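Local coordinates for probable FAD-dependent oxidoreductase PA4991 (PDB 5EZ7), which binds one FAD per subunit and probably acts as an oxidoreductase on a physiological substrate that is still unknown, at residues G87-R92 and R162-L167; R92-L97 and V157-R162; K252-V257 and R293-K298; P328-L333 and A350-D355. All blocks are in the same frame, centred on the assembly; numbering follows the deposited sequence.

In the fold
Followed from the N terminus, the chain leaves helix 75-82 and enters the loop 87-92, which meets helix 157-168 in contact 1. The next residues, 92-97, meet the start of the same helix in contact 2. Contact 2 is therefore nested inside the loop that contact 1 closes; the two share R92 and R162 and touch through L91 and L160. Contacts 3 and 4 follow in series, and none of the four cross. Contact 3 joins strand 255-261 to helix 285-299, with its centre about 34 Å from that of contact 1. Contact 4 closes last, between strand 332-336 with its preceding loop and helix 350-364. It touches contact 1 where E88 packs on P351.

Contact 1 of 4, residues G87-R92 and R162-L167; sequences GELDLR and RRLAEL
The backbone carbonyl of D90 takes its main bond from the side chain of R163: NE lies 3.0 Å from D90 O, with an N-H...O angle of 154°. R163 NH2 adds a weaker, more bent bond to the same oxygen. D90 O lies at the guanidinium edge, near its plane, and NE meets it tilted only 18° from the carbonyl plane. The bend of R163 at chi2 (48°) turns the guanidinium along the helix toward E166 and L167, with its NE edge at D90 O. Its NH2 also forms a long salt bridge to D90 OD2 at 3.5 Å, where carboxylate and guanidinium planes stand almost perpendicular.

The D90 carboxylate is held more firmly from its own loop. R92 grips it side-on, NE to OD1 and NH1 to OD2, the latter at 2.6 Å. The backbone N of R92 also donates to OD1, closing an Asx turn, and it reaches that oxygen from the face opposite to NE. This turn lies in the connection from helix 75-82 to strand 96-98, and the salt-bridge network runs from it onto helix 157-168, where E166 OE1 accepts a weak bond from R163 NH1 and pairs with R162 NH1.

Beneath the polar layer, L89 CD1 meets L164 CD2 at 3.8 Å, the two side chains crossing at about a right angle. L91 CD2 touches L164 CD2 at 4.0 Å and L167 CD1 at 4.2 Å. W21 of helix 17-28 packs on both L89 and L91, while I17 of that helix touches L164.

Contact 2 of 4, residues R92-L97 and V157-R162; sequences RGVRLL and VPDLIR
The first turn of helix 157-168 receives the chain that leads into strand 96-98, an outer strand of a small antiparallel sheet. Here D159 reaches across to the backbone of R95: the amide N donates to D159 OD2 at 2.8 Å with an N-H...O angle of 166°. The oxygen is met on its anti side, 17° out of the carboxylate plane. With CG anti to the backbone N (chi1 -165°), the D159 carboxylate extends from the helix toward this amide. The same OD2 lies 3.4 Å from V94 CA and 3.6 Å from R95 CB, while the R95 side chain crosses D159 at about a right angle.

Within the helix, R162 holds D159 side-on. Its NE donates to OD1 at 2.7 Å and its NH2 to OD2 at 3.2 Å, both from above the carboxylate plane. On the apolar side, V94 CG1 rests 3.9 Å from L160 CA and 4.2 Å from L160 CB. V94 CG2 packs on R163 CB, and the V94 side chain also touches F155 of strand 153-155. L160 in turn lies about 5 Å, side chain to side chain, from L347, an FAD-binding residue.

Since OD2 accepts from both a backbone N-H and an arginine N-H, the carboxylate is fixed from two directions, and the positive charge of R162 probably helps to keep D159 ionised.

Contact 3 of 4, residues K252-V257 and R293-K298; sequences KPRITV and RRELAK
E295 and R254 meet in a close salt bridge, with E295 OE2 2.6 Å from R254 NH1. The carboxylate stands over one face of the guanidinium instead of at its edge: E295 OE1 lies 3.2 Å above the plane, over its centre, and the two planes are 84° apart. OE1 is consequently 3.3 Å from R254 CZ, and the pairing is not a hydrogen bond, because the N-H groups of an arginine point outward in their own plane. A bend in the glutamate at chi2 (-92°) folds its carboxylate over the arginine. OE1 also comes within 4.3 Å of I255 CG2, beside the arginine.

Helix 285-299, which carries E295, packs here against strand 255-261 of the large mixed sheet. In backbone register I255 stands nearest E295, their CA atoms 8.7 Å apart, and the sheet continues through strand 267-272 beside it.

One residue further along the helix, L296 turns its end toward that sheet. Its CD2 reaches I255 CD1 at 4.5 Å, a loose apolar contact, and L296 also packs on W269 and L271 of strand 267-272. K298, on the next turn, brings NZ to 4.5 Å from R254 NH1, at the edge of the guanidinium and near its plane. The E295 carboxylate lies close to both positive groups and probably balances part of their charge. A bound mercury ion lies about 3 Å from the R254 side chain.

Contact 4 of 4, residues P328-L333 and A350-D355; sequences PDNAFL and APDFAD
The F353 ring meets segment 328-333 with its edge: the carbonyl oxygen of F332 lies in the ring plane, 3.8 Å from CE1, and A331 CB also sits at the edge, near the plane. L333 CD1 approaches CE1 obliquely at 4.1 Å, its side chain crossing that of F353 at about a right angle. F353 has CG anti to the backbone N (chi1 177°), which carries the ring alongside the start of strand 332-336.

Nearer the helix backbone, A331 CB packs 3.7 Å from F353 CB and 3.5 Å from F353 N. This small side chain allows a close approach, with the CA atoms of A331 and F353 only 5.1 Å apart. The polar link is made by D352, whose OD2 accepts the backbone N-H of A331 at 3.0 Å through its anti lone pair, with an N-H...O angle of 156°. R356, one turn along the helix, forms a salt bridge with the same OD2 through its NE and a weak hydrogen bond to N330 OD1. The carboxylate oxygen is thus shared by the amide of A331, in the loop before the strand, and the arginine R356 of the helix.

F353 also touches A18 of helix 17-28, an FAD-binding residue, and lies about 7 Å from the cofactor. The arrangement joins an edge strand (332-336) of the six-stranded mixed sheet to helix 350-364 beside the dinucleotide-binding region, consistent with the Rossmann-type FAD domain of the DAO family.

Contact 1 of 4, residues G87-R92 and R162-L167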
loop_
_atom_site.group_PDB
_atom_site.type_symbol
_atom_site.label_atom_id
_atom_site.label_comp_id
_atom_site.label_asym_id
_atom_site.label_seq_id
_atom_site.Cartn_x
_atom_site.Cartn_y
_atom_site.Cartn_z
ATOM N N GLY A 87 -9.008 9.974 14.934
ATOM C CA GLY A 87 -7.844 9.253 14.433
ATOM C C GLY A 87 -6.675 10.181 14.161
ATOM O O GLY A 87 -6.834 11.389 14.170
ATOM N N GLU A 88 -5.512 9.608 13.885
ATOM C CA GLU A 88 -4.318 10.407 13.523
ATOM C C GLU A 88 -4.388 11.103 12.129
ATOM O O GLU A 88 -3.603 12.014 11.866
ATOM C CB GLU A 88 -3.051 9.558 13.602
ATOM C CG GLU A 88 -2.944 8.566 12.455
ATOM C CD GLU A 88 -1.955 7.451 12.744
ATOM O OE1 GLU A 88 -0.906 7.386 12.036
ATOM O OE2 GLU A 88 -2.225 6.648 13.694
ATOM N N LEU A 89 -5.295 10.650 11.250
ATOM C CA LEU A 89 -5.657 11.372 10.020
ATOM C C LEU A 89 -7.181 11.426 9.856
ATOM O O LEU A 89 -7.908 10.563 10.364
ATOM C CB LEU A 89 -5.048 10.702 8.794
ATOM C CG LEU A 89 -3.524 10.774 8.593
ATOM C CD1 LEU A 89 -3.166 10.018 7.313
ATOM C CD2 LEU A 89 -2.978 12.210 8.540
ATOM N N ASP A 90 -7.667 12.455 9.167
ATOM C CA ASP A 90 -9.069 12.521 8.797
ATOM C C ASP A 90 -9.354 11.719 7.526
ATOM O O ASP A 90 -9.311 12.250 6.431
ATOM C CB ASP A 90 -9.513 13.965 8.592
ATOM C CG ASP A 90 -11.000 14.093 8.537
ATOM O OD1 ASP A 90 -11.724 13.076 8.520
ATOM O OD2 ASP A 90 -11.485 15.227 8.534
ATOM N N LEU A 91 -9.680 10.446 7.690
ATOM C CA LEU A 91 -10.151 9.615 6.599
ATOM C C LEU A 91 -11.647 9.388 6.725
ATOM O O LEU A 91 -12.132 8.332 6.350
ATOM C CB LEU A 91 -9.417 8.264 6.603
ATOM C CG LEU A 91 -7.884 8.261 6.595
ATOM C CD1 LEU A 91 -7.349 6.856 6.440
ATOM C CD2 LEU A 91 -7.272 9.170 5.539
ATOM N N ARG A 92 -12.396 10.354 7.242
ATOM C CA ARG A 92 -13.841 10.143 7.328
ATOM C C ARG A 92 -14.456 10.041 5.929
ATOM O O ARG A 92 -14.108 10.806 5.035
ATOM C CB ARG A 92 -14.512 11.241 8.125
ATOM C CG ARG A 92 -14.396 11.017 9.628
ATOM C CD ARG A 92 -14.852 12.223 10.409
ATOM N NE ARG A 92 -14.187 13.432 9.929
ATOM C CZ ARG A 92 -14.269 14.623 10.512
ATOM N NH1 ARG A 92 -13.618 15.646 9.969
ATOM N NH2 ARG A 92 -14.952 14.811 11.642
ATOM N N ARG A 162 -7.324 8.582 -2.995
ATOM C CA ARG A 162 -8.054 9.816 -3.349
ATOM C C ARG A 162 -8.100 10.787 -2.142
ATOM O O ARG A 162 -7.768 11.938 -2.261
ATOM C CB ARG A 162 -9.481 9.509 -3.882
ATOM C CG ARG A 162 -10.442 10.716 -3.775
ATOM C CD ARG A 162 -11.913 10.390 -3.595
ATOM N NE ARG A 162 -12.224 9.621 -2.388
ATOM C CZ ARG A 162 -12.475 10.113 -1.168
ATOM N NH1 ARG A 162 -12.447 11.444 -0.913
ATOM N NH2 ARG A 162 -12.745 9.243 -0.179
ATOM N N ARG A 163 -8.495 10.286 -0.981
ATOM C CA ARG A 163 -8.540 11.088 0.256
ATOM C C ARG A 163 -7.179 11.601 0.732
ATOM O O ARG A 163 -7.037 12.758 1.115
ATOM C CB ARG A 163 -9.179 10.274 1.382
ATOM C CG ARG A 163 -9.445 11.045 2.678
ATOM C CD ARG A 163 -10.131 12.395 2.458
ATOM N NE ARG A 163 -10.292 13.096 3.723
ATOM C CZ ARG A 163 -10.638 14.385 3.867
ATOM N NH1 ARG A 163 -10.856 15.170 2.807
ATOM N NH2 ARG A 163 -10.763 14.899 5.092
ATOM N N LEU A 164 -6.166 10.748 0.691
ATOM C CA LEU A 164 -4.829 11.194 1.044
ATOM C C LEU A 164 -4.316 12.228 0.066
ATOM O O LEU A 164 -3.549 13.099 0.460
ATOM C CB LEU A 164 -3.846 10.050 1.140
ATOM C CG LEU A 164 -4.116 9.016 2.223
ATOM C CD1 LEU A 164 -3.256 7.794 2.009
ATOM C CD2 LEU A 164 -3.817 9.533 3.608
ATOM N N ALA A 165 -4.745 12.158 -1.189
ATOM C CA ALA A 165 -4.383 13.178 -2.152
ATOM C C ALA A 165 -5.109 14.465 -1.870
ATOM O O ALA A 165 -4.529 15.508 -2.033
ATOM C CB ALA A 165 -4.670 12.714 -3.559
ATOM N N GLU A 166 -6.373 14.411 -1.453
ATOM C CA GLU A 166 -7.072 15.611 -0.974
ATOM C C GLU A 166 -6.336 16.258 0.203
ATOM O O GLU A 166 -6.100 17.476 0.224
ATOM C CB GLU A 166 -8.519 15.285 -0.560
ATOM C CG GLU A 166 -9.508 15.282 -1.733
ATOM C CD GLU A 166 -10.829 14.543 -1.487
ATOM O OE1 GLU A 166 -11.083 14.040 -0.353
ATOM O OE2 GLU A 166 -11.626 14.451 -2.466
ATOM N N LEU A 167 -5.962 15.436 1.183
ATOM C CA LEU A 167 -5.199 15.919 2.371
ATOM C C LEU A 167 -3.832 16.509 2.047
ATOM O O LEU A 167 -3.283 17.244 2.848
ATOM C CB LEU A 167 -5.029 14.793 3.401
ATOM C CG LEU A 167 -6.334 14.371 4.077
ATOM C CD1 LEU A 167 -6.104 13.147 4.935
ATOM C CD2 LEU A 167 -6.925 15.490 4.903
#

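Contact 2 of 4, residues R92-L97 and V157-R162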
loop_
_atom_site.group_PDB
_atom_site.type_symbol
_atom_site.label_atom_id
_atom_site.label_comp_id
_atom_site.label_asym_id
_atom_site.label_seq_id
_atom_site.Cartn_x
_atom_site.Cartn_y
_atom_site.Cartn_z
ATOM N N ARG A 92 -12.396 10.354 7.242
ATOM C CA ARG A 92 -13.841 10.143 7.328
ATOM C C ARG A 92 -14.456 10.041 5.929
ATOM O O ARG A 92 -14.108 10.806 5.035
ATOM C CB ARG A 92 -14.512 11.241 8.125
ATOM C CG ARG A 92 -14.396 11.017 9.628
ATOM C CD ARG A 92 -14.852 12.223 10.409
ATOM N NE ARG A 92 -14.187 13.432 9.929
ATOM C CZ ARG A 92 -14.269 14.623 10.512
ATOM N NH1 ARG A 92 -13.618 15.646 9.969
ATOM N NH2 ARG A 92 -14.952 14.811 11.642
ATOM N N GLY A 93 -15.335 9.058 5.752
ATOM C CA GLY A 93 -15.980 8.802 4.446
ATOM C C GLY A 93 -15.131 8.056 3.408
ATOM O O GLY A 93 -15.505 7.954 2.228
ATOM N N VAL A 94 -13.998 7.519 3.832
ATOM C CA VAL A 94 -13.283 6.555 3.023
ATOM C C VAL A 94 -14.069 5.235 3.064
ATOM O O VAL A 94 -14.554 4.798 4.107
ATOM C CB VAL A 94 -11.821 6.402 3.492
ATOM C CG1 VAL A 94 -11.099 5.310 2.708
ATOM C CG2 VAL A 94 -11.088 7.740 3.338
ATOM N N ARG A 95 -14.199 4.633 1.895
ATOM C CA ARG A 95 -14.912 3.398 1.714
ATOM C C ARG A 95 -14.098 2.234 2.257
ATOM O O ARG A 95 -12.927 2.067 1.905
ATOM C CB ARG A 95 -15.169 3.153 0.229
ATOM C CG ARG A 95 -16.495 3.659 -0.353
ATOM C CD ARG A 95 -16.702 3.077 -1.781
ATOM N NE ARG A 95 -16.982 1.626 -1.773
ATOM C CZ ARG A 95 -17.283 0.860 -2.844
ATOM N NH1 ARG A 95 -17.540 -0.446 -2.677
ATOM N NH2 ARG A 95 -17.332 1.363 -4.088
ATOM N N LEU A 96 -14.718 1.460 3.138
ATOM C CA LEU A 96 -14.270 0.121 3.438
ATOM C C LEU A 96 -14.959 -0.863 2.506
ATOM O O LEU A 96 -16.165 -0.785 2.287
ATOM C CB LEU A 96 -14.671 -0.265 4.846
ATOM C CG LEU A 96 -14.057 0.470 6.017
ATOM C CD1 LEU A 96 -14.473 -0.259 7.309
ATOM C CD2 LEU A 96 -12.545 0.549 5.829
ATOM N N LEU A 97 -14.201 -1.793 1.966
ATOM C CA LEU A 97 -14.814 -2.882 1.256
ATOM C C LEU A 97 -15.499 -3.824 2.267
ATOM O O LEU A 97 -16.608 -4.284 2.018
ATOM C CB LEU A 97 -13.794 -3.601 0.346
ATOM C CG LEU A 97 -13.296 -2.773 -0.858
ATOM C CD1 LEU A 97 -12.266 -3.537 -1.683
ATOM C CD2 LEU A 97 -14.434 -2.303 -1.763
ATOM N N VAL A 157 -8.789 0.787 -1.611
ATOM C CA VAL A 157 -7.519 1.516 -1.706
ATOM C C VAL A 157 -7.571 2.710 -2.661
ATOM O O VAL A 157 -7.137 3.790 -2.303
ATOM C CB VAL A 157 -6.303 0.610 -2.006
ATOM C CG1 VAL A 157 -5.034 1.436 -2.111
ATOM C CG2 VAL A 157 -6.122 -0.414 -0.883
ATOM N N PRO A 158 -8.115 2.532 -3.864
ATOM C CA PRO A 158 -8.252 3.734 -4.689
ATOM C C PRO A 158 -8.960 4.928 -3.980
ATOM O O PRO A 158 -8.539 6.077 -4.133
ATOM C CB PRO A 158 -9.086 3.270 -5.870
ATOM C CG PRO A 158 -9.080 1.768 -5.838
ATOM C CD PRO A 158 -8.434 1.281 -4.585
ATOM N N ASP A 159 -10.020 4.649 -3.237
ATOM C CA ASP A 159 -10.701 5.675 -2.473
ATOM C C ASP A 159 -9.866 6.214 -1.272
ATOM O O ASP A 159 -9.995 7.372 -0.892
ATOM C CB ASP A 159 -12.022 5.134 -1.994
ATOM C CG ASP A 159 -12.932 6.207 -1.519
ATOM O OD1 ASP A 159 -13.215 7.129 -2.334
ATOM O OD2 ASP A 159 -13.323 6.149 -0.317
ATOM N N LEU A 160 -9.007 5.362 -0.704
ATOM C CA LEU A 160 -8.058 5.781 0.338
ATOM C C LEU A 160 -7.043 6.791 -0.181
ATOM O O LEU A 160 -6.737 7.828 0.465
ATOM C CB LEU A 160 -7.332 4.575 0.897
ATOM C CG LEU A 160 -6.157 4.858 1.834
ATOM C CD1 LEU A 160 -6.558 5.657 3.086
ATOM C CD2 LEU A 160 -5.537 3.529 2.188
ATOM N N ILE A 161 -6.530 6.458 -1.358
ATOM C CA ILE A 161 -5.552 7.273 -2.070
ATOM C C ILE A 161 -6.081 8.586 -2.506
ATOM O O ILE A 161 -5.355 9.566 -2.404
ATOM C CB ILE A 161 -5.011 6.484 -3.282
ATOM C CG1 ILE A 161 -3.965 5.537 -2.748
ATOM C CG2 ILE A 161 -4.372 7.358 -4.344
ATOM C CD1 ILE A 161 -4.038 4.262 -3.471
ATOM N N ARG A 162 -7.324 8.582 -2.995
ATOM C CA ARG A 162 -8.054 9.816 -3.349
ATOM C C ARG A 162 -8.100 10.787 -2.142
ATOM O O ARG A 162 -7.768 11.938 -2.261
ATOM C CB ARG A 162 -9.481 9.509 -3.882
ATOM C CG ARG A 162 -10.442 10.716 -3.775
ATOM C CD ARG A 162 -11.913 10.390 -3.595
ATOM N NE ARG A 162 -12.224 9.621 -2.388
ATOM C CZ ARG A 162 -12.475 10.113 -1.168
ATOM N NH1 ARG A 162 -12.447 11.444 -0.913
ATOM N NH2 ARG A 162 -12.745 9.243 -0.179
#

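Contact 3 of 4, residues K252-V257 and R293-K298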
loop_
_atom_site.group_PDB
_atom_site.type_symbol
_atom_site.label_atom_id
_atom_site.label_comp_id
_atom_site.label_asym_id
_atom_site.label_seq_id
_atom_site.Cartn_x
_atom_site.Cartn_y
_atom_site.Cartn_z
ATOM N N LYS A 252 0.790 -20.242 6.743
ATOM C CA LYS A 252 0.452 -19.262 5.717
ATOM C C LYS A 252 -0.851 -19.548 4.952
ATOM O O LYS A 252 -1.200 -20.718 4.743
ATOM C CB LYS A 252 1.619 -19.127 4.752
ATOM C CG LYS A 252 2.883 -18.672 5.470
ATOM C CD LYS A 252 3.567 -17.536 4.743
ATOM C CE LYS A 252 4.695 -16.983 5.584
ATOM N NZ LYS A 252 5.528 -16.086 4.736
ATOM N N PRO A 253 -1.574 -18.482 4.535
ATOM C CA PRO A 253 -2.793 -18.725 3.751
ATOM C C PRO A 253 -2.506 -19.467 2.443
ATOM O O PRO A 253 -1.569 -19.112 1.725
ATOM C CB PRO A 253 -3.316 -17.314 3.439
ATOM C CG PRO A 253 -2.618 -16.403 4.391
ATOM C CD PRO A 253 -1.312 -17.044 4.729
ATOM N N ARG A 254 -3.313 -20.481 2.170
ATOM C CA ARG A 254 -3.338 -21.229 0.904
ATOM C C ARG A 254 -3.711 -20.252 -0.228
ATOM O O ARG A 254 -2.980 -20.107 -1.214
ATOM C CB ARG A 254 -4.367 -22.375 1.052
ATOM C CG ARG A 254 -4.510 -23.404 -0.073
ATOM C CD ARG A 254 -4.826 -24.802 0.523
ATOM N NE ARG A 254 -5.497 -25.757 -0.378
ATOM C CZ ARG A 254 -4.901 -26.581 -1.264
ATOM N NH1 ARG A 254 -5.667 -27.406 -2.006
ATOM N NH2 ARG A 254 -3.566 -26.590 -1.439
ATOM N N ILE A 255 -4.844 -19.569 -0.042
ATOM C CA ILE A 255 -5.273 -18.445 -0.856
ATOM C C ILE A 255 -5.801 -17.363 0.059
ATOM O O ILE A 255 -6.287 -17.667 1.160
ATOM C CB ILE A 255 -6.388 -18.818 -1.856
ATOM C CG1 ILE A 255 -7.691 -19.218 -1.137
ATOM C CG2 ILE A 255 -5.931 -19.966 -2.752
ATOM C CD1 ILE A 255 -8.924 -19.176 -2.029
ATOM N N THR A 256 -5.716 -16.126 -0.419
ATOM C CA THR A 256 -6.270 -14.934 0.252
ATOM C C THR A 256 -7.257 -14.293 -0.769
ATOM O O THR A 256 -6.848 -13.900 -1.860
ATOM C CB THR A 256 -5.125 -13.948 0.739
ATOM O OG1 THR A 256 -4.423 -14.520 1.850
ATOM C CG2 THR A 256 -5.649 -12.608 1.226
ATOM N N VAL A 257 -8.546 -14.240 -0.420
ATOM C CA VAL A 257 -9.547 -13.634 -1.288
ATOM C C VAL A 257 -9.980 -12.264 -0.782
ATOM O O VAL A 257 -10.358 -12.117 0.365
ATOM C CB VAL A 257 -10.827 -14.487 -1.422
ATOM C CG1 VAL A 257 -11.778 -13.898 -2.471
ATOM C CG2 VAL A 257 -10.487 -15.909 -1.814
ATOM N N ARG A 293 -8.585 -22.073 -11.020
ATOM C CA ARG A 293 -9.923 -22.704 -11.240
ATOM C C ARG A 293 -10.112 -23.951 -10.428
ATOM O O ARG A 293 -11.189 -24.167 -9.914
ATOM C CB ARG A 293 -10.183 -23.166 -12.662
ATOM C CG ARG A 293 -10.354 -22.100 -13.693
ATOM C CD ARG A 293 -10.633 -22.781 -15.023
ATOM N NE ARG A 293 -10.537 -21.818 -16.110
ATOM C CZ ARG A 293 -11.549 -21.087 -16.584
ATOM N NH1 ARG A 293 -12.795 -21.206 -16.079
ATOM N NH2 ARG A 293 -11.325 -20.219 -17.590
ATOM N N ARG A 294 -9.093 -24.798 -10.385
ATOM C CA ARG A 294 -9.146 -25.971 -9.551
ATOM C C ARG A 294 -9.441 -25.592 -8.105
ATOM O O ARG A 294 -10.335 -26.151 -7.478
ATOM C CB ARG A 294 -7.850 -26.797 -9.640
ATOM C CG ARG A 294 -7.758 -27.669 -10.893
ATOM C CD ARG A 294 -6.584 -28.658 -10.795
ATOM N NE ARG A 294 -5.284 -27.968 -10.704
ATOM C CZ ARG A 294 -4.593 -27.503 -11.749
ATOM N NH1 ARG A 294 -3.426 -26.862 -11.554
ATOM N NH2 ARG A 294 -5.070 -27.655 -12.995
ATOM N N GLU A 295 -8.717 -24.599 -7.592
ATOM C CA GLU A 295 -8.823 -24.292 -6.176
ATOM C C GLU A 295 -10.171 -23.650 -5.780
ATOM O O GLU A 295 -10.749 -23.999 -4.746
ATOM C CB GLU A 295 -7.604 -23.506 -5.732
ATOM C CG GLU A 295 -6.352 -24.383 -5.667
ATOM C CD GLU A 295 -6.147 -24.983 -4.287
ATOM O OE1 GLU A 295 -5.641 -24.229 -3.395
ATOM O OE2 GLU A 295 -6.504 -26.195 -4.103
ATOM N N LEU A 296 -10.705 -22.771 -6.621
ATOM C CA LEU A 296 -12.058 -22.268 -6.396
ATOM C C LEU A 296 -13.182 -23.311 -6.535
ATOM O O LEU A 296 -14.123 -23.266 -5.764
ATOM C CB LEU A 296 -12.348 -21.048 -7.249
ATOM C CG LEU A 296 -11.483 -19.864 -6.822
ATOM C CD1 LEU A 296 -11.604 -18.740 -7.851
ATOM C CD2 LEU A 296 -11.812 -19.387 -5.411
ATOM N N ALA A 297 -13.070 -24.238 -7.476
ATOM C CA ALA A 297 -13.995 -25.388 -7.581
ATOM C C ALA A 297 -14.030 -26.221 -6.302
ATOM O O ALA A 297 -15.102 -26.721 -5.920
ATOM C CB ALA A 297 -13.621 -26.278 -8.766
ATOM N N LYS A 298 -12.881 -26.367 -5.633
ATOM C CA LYS A 298 -12.836 -27.090 -4.359
ATOM C C LYS A 298 -13.390 -26.320 -3.184
ATOM O O LYS A 298 -14.095 -26.892 -2.355
ATOM C CB LYS A 298 -11.420 -27.503 -3.984
ATOM C CG LYS A 298 -10.835 -28.535 -4.911
ATOM C CD LYS A 298 -9.814 -29.400 -4.195
ATOM C CE LYS A 298 -8.675 -29.769 -5.134
ATOM N NZ LYS A 298 -7.699 -30.617 -4.393
#

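Contact 4 of 4, residues P328-L333 and A350-D355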
loop_
_atom_site.group_PDB
_atom_site.type_symbol
_atom_site.label_atom_id
_atom_site.label_comp_id
_atom_site.label_asym_id
_atom_site.label_seq_id
_atom_site.Cartn_x
_atom_site.Cartn_y
_atom_site.Cartn_z
ATOM N N PRO A 328 11.299 -7.266 12.024
ATOM C CA PRO A 328 10.333 -7.793 11.053
ATOM C C PRO A 328 8.928 -7.145 10.877
ATOM O O PRO A 328 8.651 -6.612 9.782
ATOM C CB PRO A 328 10.243 -9.265 11.439
ATOM C CG PRO A 328 11.642 -9.577 11.839
ATOM C CD PRO A 328 12.118 -8.355 12.596
ATOM N N ASP A 329 8.028 -7.161 11.864
ATOM C CA ASP A 329 6.647 -6.624 11.577
ATOM C C ASP A 329 6.600 -5.104 11.764
ATOM O O ASP A 329 5.729 -4.578 12.457
ATOM C CB ASP A 329 5.574 -7.281 12.463
ATOM C CG ASP A 329 5.533 -8.820 12.348
ATOM O OD1 ASP A 329 5.605 -9.343 11.223
ATOM O OD2 ASP A 329 5.388 -9.510 13.397
ATOM N N ASN A 330 7.570 -4.415 11.157
ATOM C CA ASN A 330 7.777 -2.948 11.304
ATOM C C ASN A 330 8.106 -2.337 9.968
ATOM O O ASN A 330 8.599 -3.023 9.055
ATOM C CB ASN A 330 8.926 -2.611 12.248
ATOM C CG ASN A 330 8.690 -3.098 13.655
ATOM O OD1 ASN A 330 8.251 -2.335 14.514
ATOM N ND2 ASN A 330 8.973 -4.377 13.902
ATOM N N ALA A 331 7.821 -1.049 9.842
ATOM C CA ALA A 331 8.301 -0.294 8.717
ATOM C C ALA A 331 9.810 -0.249 8.854
ATOM O O ALA A 331 10.331 -0.469 9.937
ATOM C CB ALA A 331 7.727 1.117 8.748
ATOM N N PHE A 332 10.500 -0.016 7.747
ATOM C CA PHE A 332 11.959 0.173 7.746
ATOM C C PHE A 332 12.323 1.633 7.336
ATOM O O PHE A 332 11.797 2.181 6.336
ATOM C CB PHE A 332 12.610 -0.846 6.798
ATOM C CG PHE A 332 14.087 -0.641 6.611
ATOM C CD1 PHE A 332 14.573 0.267 5.675
ATOM C CD2 PHE A 332 15.004 -1.305 7.426
ATOM C CE1 PHE A 332 15.934 0.462 5.551
ATOM C CE2 PHE A 332 16.370 -1.074 7.312
ATOM C CZ PHE A 332 16.832 -0.210 6.364
ATOM N N LEU A 333 13.229 2.237 8.088
ATOM C CA LEU A 333 13.769 3.540 7.758
ATOM C C LEU A 333 15.253 3.593 7.996
ATOM O O LEU A 333 15.729 3.061 8.975
ATOM C CB LEU A 333 13.103 4.606 8.608
ATOM C CG LEU A 333 13.417 6.079 8.300
ATOM C CD1 LEU A 333 13.082 6.484 6.897
ATOM C CD2 LEU A 333 12.617 6.935 9.252
ATOM N N ALA A 350 1.951 1.674 7.007
ATOM C CA ALA A 350 2.260 3.025 6.567
ATOM C C ALA A 350 2.239 4.016 7.723
ATOM O O ALA A 350 3.094 4.874 7.769
ATOM C CB ALA A 350 1.331 3.484 5.477
ATOM N N PRO A 351 1.300 3.884 8.681
ATOM C CA PRO A 351 1.368 4.795 9.825
ATOM C C PRO A 351 2.617 4.618 10.744
ATOM O O PRO A 351 2.981 5.541 11.477
ATOM C CB PRO A 351 0.066 4.495 10.601
ATOM C CG PRO A 351 -0.770 3.641 9.713
ATOM C CD PRO A 351 0.178 2.942 8.804
ATOM N N ASP A 352 3.223 3.436 10.735
ATOM C CA ASP A 352 4.448 3.168 11.479
ATOM C C ASP A 352 5.627 3.808 10.738
ATOM O O ASP A 352 6.566 4.311 11.361
ATOM C CB ASP A 352 4.650 1.646 11.685
ATOM C CG ASP A 352 5.859 1.330 12.555
ATOM O OD1 ASP A 352 5.822 1.677 13.765
ATOM O OD2 ASP A 352 6.865 0.762 12.041
ATOM N N PHE A 353 5.565 3.815 9.415
ATOM C CA PHE A 353 6.593 4.480 8.593
ATOM C C PHE A 353 6.607 5.972 8.876
ATOM O O PHE A 353 7.664 6.511 9.191
ATOM C CB PHE A 353 6.404 4.188 7.102
ATOM C CG PHE A 353 7.379 4.898 6.201
ATOM C CD1 PHE A 353 8.681 4.422 6.040
ATOM C CD2 PHE A 353 7.002 6.025 5.493
ATOM C CE1 PHE A 353 9.583 5.059 5.209
ATOM C CE2 PHE A 353 7.902 6.669 4.647
ATOM C CZ PHE A 353 9.192 6.194 4.519
ATOM N N ALA A 354 5.435 6.609 8.815
ATOM C CA ALA A 354 5.256 7.974 9.285
ATOM C C ALA A 354 5.802 8.226 10.705
ATOM O O ALA A 354 6.561 9.148 10.893
ATOM C CB ALA A 354 3.802 8.418 9.157
ATOM N N ASP A 355 5.427 7.414 11.685
ATOM C CA ASP A 355 5.961 7.556 13.084
ATOM C C ASP A 355 7.478 7.537 13.126
ATOM O O ASP A 355 8.062 8.296 13.886
ATOM C CB ASP A 355 5.505 6.427 14.016
ATOM C CG ASP A 355 3.999 6.413 14.269
ATOM O OD1 ASP A 355 3.347 7.476 14.196
ATOM O OD2 ASP A 355 3.453 5.309 14.546
#